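Prolyl-tRNA synthetase (Giardia lamblia ATCC 50803, PDB 3IAL) probably catalyses the ATP-dependent attachment of L-proline to tRNA(Pro), releasing AMP and diphosphate. Local coordinates at residues V380-V385 and Q389-P394. Numbering follows the deposited sequence.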
ATOM      1  N   VAL B 380     -24.387 -25.123   1.932  1.00 35.01           N
ATOM      2  CA  VAL B 380     -23.157 -24.414   2.243  1.00 34.77           C
ATOM      3  C   VAL B 380     -22.027 -25.429   2.414  1.00 35.35           C
ATOM      4  O   VAL B 380     -22.119 -26.333   3.237  1.00 35.77           O
ATOM      5  CB  VAL B 380     -23.308 -23.561   3.525  1.00 34.66           C
ATOM      6  CG1 VAL B 380     -22.030 -22.798   3.814  1.00 34.19           C
ATOM      7  CG2 VAL B 380     -24.480 -22.597   3.391  1.00 33.25           C
ATOM      8  N   VAL B 381     -20.965 -25.268   1.627  1.00 35.73           N
ATOM      9  CA  VAL B 381     -19.873 -26.237   1.564  1.00 34.42           C
ATOM     10  C   VAL B 381     -18.546 -25.529   1.827  1.00 33.51           C
ATOM     11  O   VAL B 381     -18.139 -24.691   1.027  1.00 33.25           O
ATOM     12  CB  VAL B 381     -19.820 -26.910   0.174  1.00 35.33           C
ATOM     13  CG1 VAL B 381     -18.712 -27.973   0.118  1.00 33.22           C
ATOM     14  CG2 VAL B 381     -21.192 -27.522  -0.185  1.00 35.44           C
ATOM     15  N   PRO B 382     -17.881 -25.836   2.960  1.00 33.54           N
ATOM     16  CA  PRO B 382     -16.553 -25.269   3.197  1.00 33.83           C
ATOM     17  C   PRO B 382     -15.490 -25.970   2.356  1.00 34.07           C
ATOM     18  O   PRO B 382     -15.643 -27.143   2.017  1.00 34.61           O
ATOM     19  CB  PRO B 382     -16.304 -25.513   4.698  1.00 32.90           C
ATOM     20  CG  PRO B 382     -17.553 -26.106   5.241  1.00 34.29           C
ATOM     21  CD  PRO B 382     -18.326 -26.658   4.095  1.00 33.60           C
ATOM     22  N   ARG B 383     -14.420 -25.250   2.050  1.00 32.67           N
ATOM     23  CA  ARG B 383     -13.406 -25.702   1.098  1.00 33.34           C
ATOM     24  C   ARG B 383     -12.545 -26.872   1.593  1.00 34.27           C
ATOM     25  O   ARG B 383     -12.160 -27.727   0.805  1.00 33.96           O
ATOM     26  CB  ARG B 383     -12.501 -24.513   0.716  1.00 30.22           C
ATOM     27  CG  ARG B 383     -11.306 -24.847  -0.153  1.00 30.11           C
ATOM     28  CD  ARG B 383     -11.700 -25.487  -1.481  1.00 28.19           C
ATOM     29  NE  ARG B 383     -10.514 -25.790  -2.269  1.00 27.50           N
ATOM     30  CZ  ARG B 383      -9.756 -26.880  -2.135  1.00 28.47           C
ATOM     31  NH1 ARG B 383     -10.051 -27.830  -1.244  1.00 29.10           N
ATOM     32  NH2 ARG B 383      -8.686 -27.021  -2.911  1.00 30.45           N
ATOM     33  N   ASP B 384     -12.226 -26.896   2.885  1.00 35.99           N
ATOM     34  CA  ASP B 384     -11.278 -27.882   3.415  1.00 36.81           C
ATOM     35  C   ASP B 384     -11.850 -29.291   3.555  1.00 39.41           C
ATOM     36  O   ASP B 384     -11.101 -30.261   3.474  1.00 42.11           O
ATOM     37  CB  ASP B 384     -10.711 -27.427   4.757  1.00 35.99           C
ATOM     38  CG  ASP B 384     -11.774 -27.326   5.841  1.00 36.43           C
ATOM     39  OD1 ASP B 384     -12.922 -26.945   5.517  1.00 30.61           O
ATOM     40  OD2 ASP B 384     -11.455 -27.630   7.012  1.00 34.23           O
ATOM     41  N   VAL B 385     -13.158 -29.400   3.777  1.00 40.92           N
ATOM     42  CA  VAL B 385     -13.816 -30.706   3.960  1.00 43.38           C
ATOM     43  C   VAL B 385     -14.621 -31.126   2.734  1.00 44.97           C
ATOM     44  O   VAL B 385     -14.796 -32.322   2.481  1.00 43.02           O
ATOM     45  CB  VAL B 385     -14.753 -30.723   5.197  1.00 43.21           C
ATOM     46  CG1 VAL B 385     -13.936 -30.734   6.481  1.00 43.78           C
ATOM     47  CG2 VAL B 385     -15.728 -29.544   5.169  1.00 43.05           C
ATOM     48  N   GLN B 389     -19.138 -33.312   3.416  1.00 55.81           N
ATOM     49  CA  GLN B 389     -19.656 -32.738   4.656  1.00 52.81           C
ATOM     50  C   GLN B 389     -20.363 -31.399   4.404  1.00 48.81           C
ATOM     51  O   GLN B 389     -20.183 -30.439   5.148  1.00 45.87           O
ATOM     52  CB  GLN B 389     -18.519 -32.582   5.672  1.00 54.00           C
ATOM     53  CG  GLN B 389     -17.806 -33.895   6.000  1.00 57.01           C
ATOM     54  CD  GLN B 389     -16.682 -33.727   7.009  1.00 59.64           C
ATOM     55  OE1 GLN B 389     -15.514 -33.989   6.710  1.00 59.28           O
ATOM     56  NE2 GLN B 389     -17.031 -33.288   8.212  1.00 60.71           N
ATOM     57  N   LYS B 390     -21.183 -31.354   3.358  1.00 46.45           N
ATOM     58  CA  LYS B 390     -22.019 -30.190   3.072  1.00 45.76           C
ATOM     59  C   LYS B 390     -22.976 -29.904   4.225  1.00 45.45           C
ATOM     60  O   LYS B 390     -23.415 -30.831   4.918  1.00 44.26           O
ATOM     61  CB  LYS B 390     -22.833 -30.412   1.795  1.00 46.75           C
ATOM     62  CG  LYS B 390     -23.947 -31.442   1.931  1.00 49.53           C
ATOM     63  CD  LYS B 390     -24.667 -31.690   0.613  1.00 52.77           C
ATOM     64  CE  LYS B 390     -25.797 -32.695   0.798  1.00 53.73           C
ATOM     65  NZ  LYS B 390     -26.533 -32.971  -0.466  1.00 56.21           N
ATOM     66  N   ARG B 391     -23.289 -28.623   4.423  1.00 43.00           N
ATOM     67  CA  ARG B 391     -24.262 -28.205   5.430  1.00 43.63           C
ATOM     68  C   ARG B 391     -25.537 -27.715   4.760  1.00 41.56           C
ATOM     69  O   ARG B 391     -25.497 -26.869   3.863  1.00 39.69           O
ATOM     70  CB  ARG B 391     -23.704 -27.079   6.306  1.00 44.46           C
ATOM     71  CG  ARG B 391     -22.557 -27.495   7.217  1.00 45.82           C
ATOM     72  CD  ARG B 391     -21.191 -27.328   6.563  1.00 46.79           C
ATOM     73  NE  ARG B 391     -20.144 -27.231   7.583  1.00 49.07           N
ATOM     74  CZ  ARG B 391     -19.276 -28.191   7.905  1.00 50.63           C
ATOM     75  NH1 ARG B 391     -19.276 -29.364   7.279  1.00 49.89           N
ATOM     76  NH2 ARG B 391     -18.386 -27.967   8.868  1.00 50.64           N
ATOM     77  N   VAL B 392     -26.665 -28.256   5.199  1.00 39.64           N
ATOM     78  CA  VAL B 392     -27.964 -27.735   4.818  1.00 39.70           C
ATOM     79  C   VAL B 392     -28.349 -26.700   5.870  1.00 38.92           C
ATOM     80  O   VAL B 392     -28.485 -27.021   7.045  1.00 40.52           O
ATOM     81  CB  VAL B 392     -29.017 -28.857   4.733  1.00 39.91           C
ATOM     82  CG1 VAL B 392     -30.384 -28.292   4.390  1.00 39.59           C
ATOM     83  CG2 VAL B 392     -28.592 -29.889   3.693  1.00 39.66           C
ATOM     84  N   ILE B 393     -28.480 -25.453   5.442  1.00 38.08           N
ATOM     85  CA  ILE B 393     -28.797 -24.351   6.333  1.00 38.89           C
ATOM     86  C   ILE B 393     -30.011 -23.642   5.770  1.00 38.76           C
ATOM     87  O   ILE B 393     -30.027 -23.310   4.582  1.00 40.23           O
ATOM     88  CB  ILE B 393     -27.642 -23.324   6.429  1.00 39.64           C
ATOM     89  CG1 ILE B 393     -26.301 -24.022   6.679  1.00 40.76           C
ATOM     90  CG2 ILE B 393     -27.924 -22.312   7.538  1.00 38.05           C
ATOM     91  CD1 ILE B 393     -25.173 -23.054   7.047  1.00 39.77           C
ATOM     92  N   PRO B 394     -31.048 -23.431   6.607  1.00 37.84           N
ATOM     93  CA  PRO B 394     -32.204 -22.647   6.182  1.00 36.64           C
ATOM     94  C   PRO B 394     -31.784 -21.266   5.691  1.00 34.82           C
ATOM     95  O   PRO B 394     -30.853 -20.692   6.238  1.00 34.54           O
ATOM     96  CB  PRO B 394     -33.043 -22.537   7.461  1.00 36.52           C
ATOM     97  CG  PRO B 394     -32.706 -23.765   8.226  1.00 37.21           C
ATOM     98  CD  PRO B 394     -31.260 -24.048   7.931  1.00 37.50           C
TER
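Val380 and Arg391 exchange both backbone hydrogen bonds of an antiparallel hydrogen-bonded pair, Val380 N to Arg391 O and Arg391 N to Val380 O, each 2.8 Å. The Arg391 side chain is bent by its rotation about CB-CG (chi2 90°), which carries its guanidinium back alongside the 389-390 backbone. There Arg391 NH1 donates to Gln389 O at 2.6 Å, with the acceptor close to the guanidinium plane and the N-H...O angle a bent 143°. Pro382 lies over one guanidinium face, its CG 3.7 Å from Arg391 NE and displaced toward the rim of the group. NE itself forms a salt bridge with Glu420 of helix 416-438; the two polar partners, with Pro382 over one face, limit the group's rotation. Arg427 lies close to NH2 with the same charge. The two strands form the hairpin at one edge of the mixed five-stranded sheet of the anticodon-binding domain; 391-394 is an outermost strand within the chain and 377-382 pairs on its other side with 364-369. Farther along, Val380 CG2 meets Ile393 CD1 at 3.7 Å, an apolar contact beside Leu364 and Ile366. Near the turn, Val385 crosses the Gln389 side chain at about a right angle. Val385 CG1 comes within 3.6 Å of Gln389 OE1, while CG2 approaches Arg391 NH1 obliquely. Across the hairpin, Val381 CG2 touches Lys390 CB at 3.9 Å, and the rest of the lysine chain extends away.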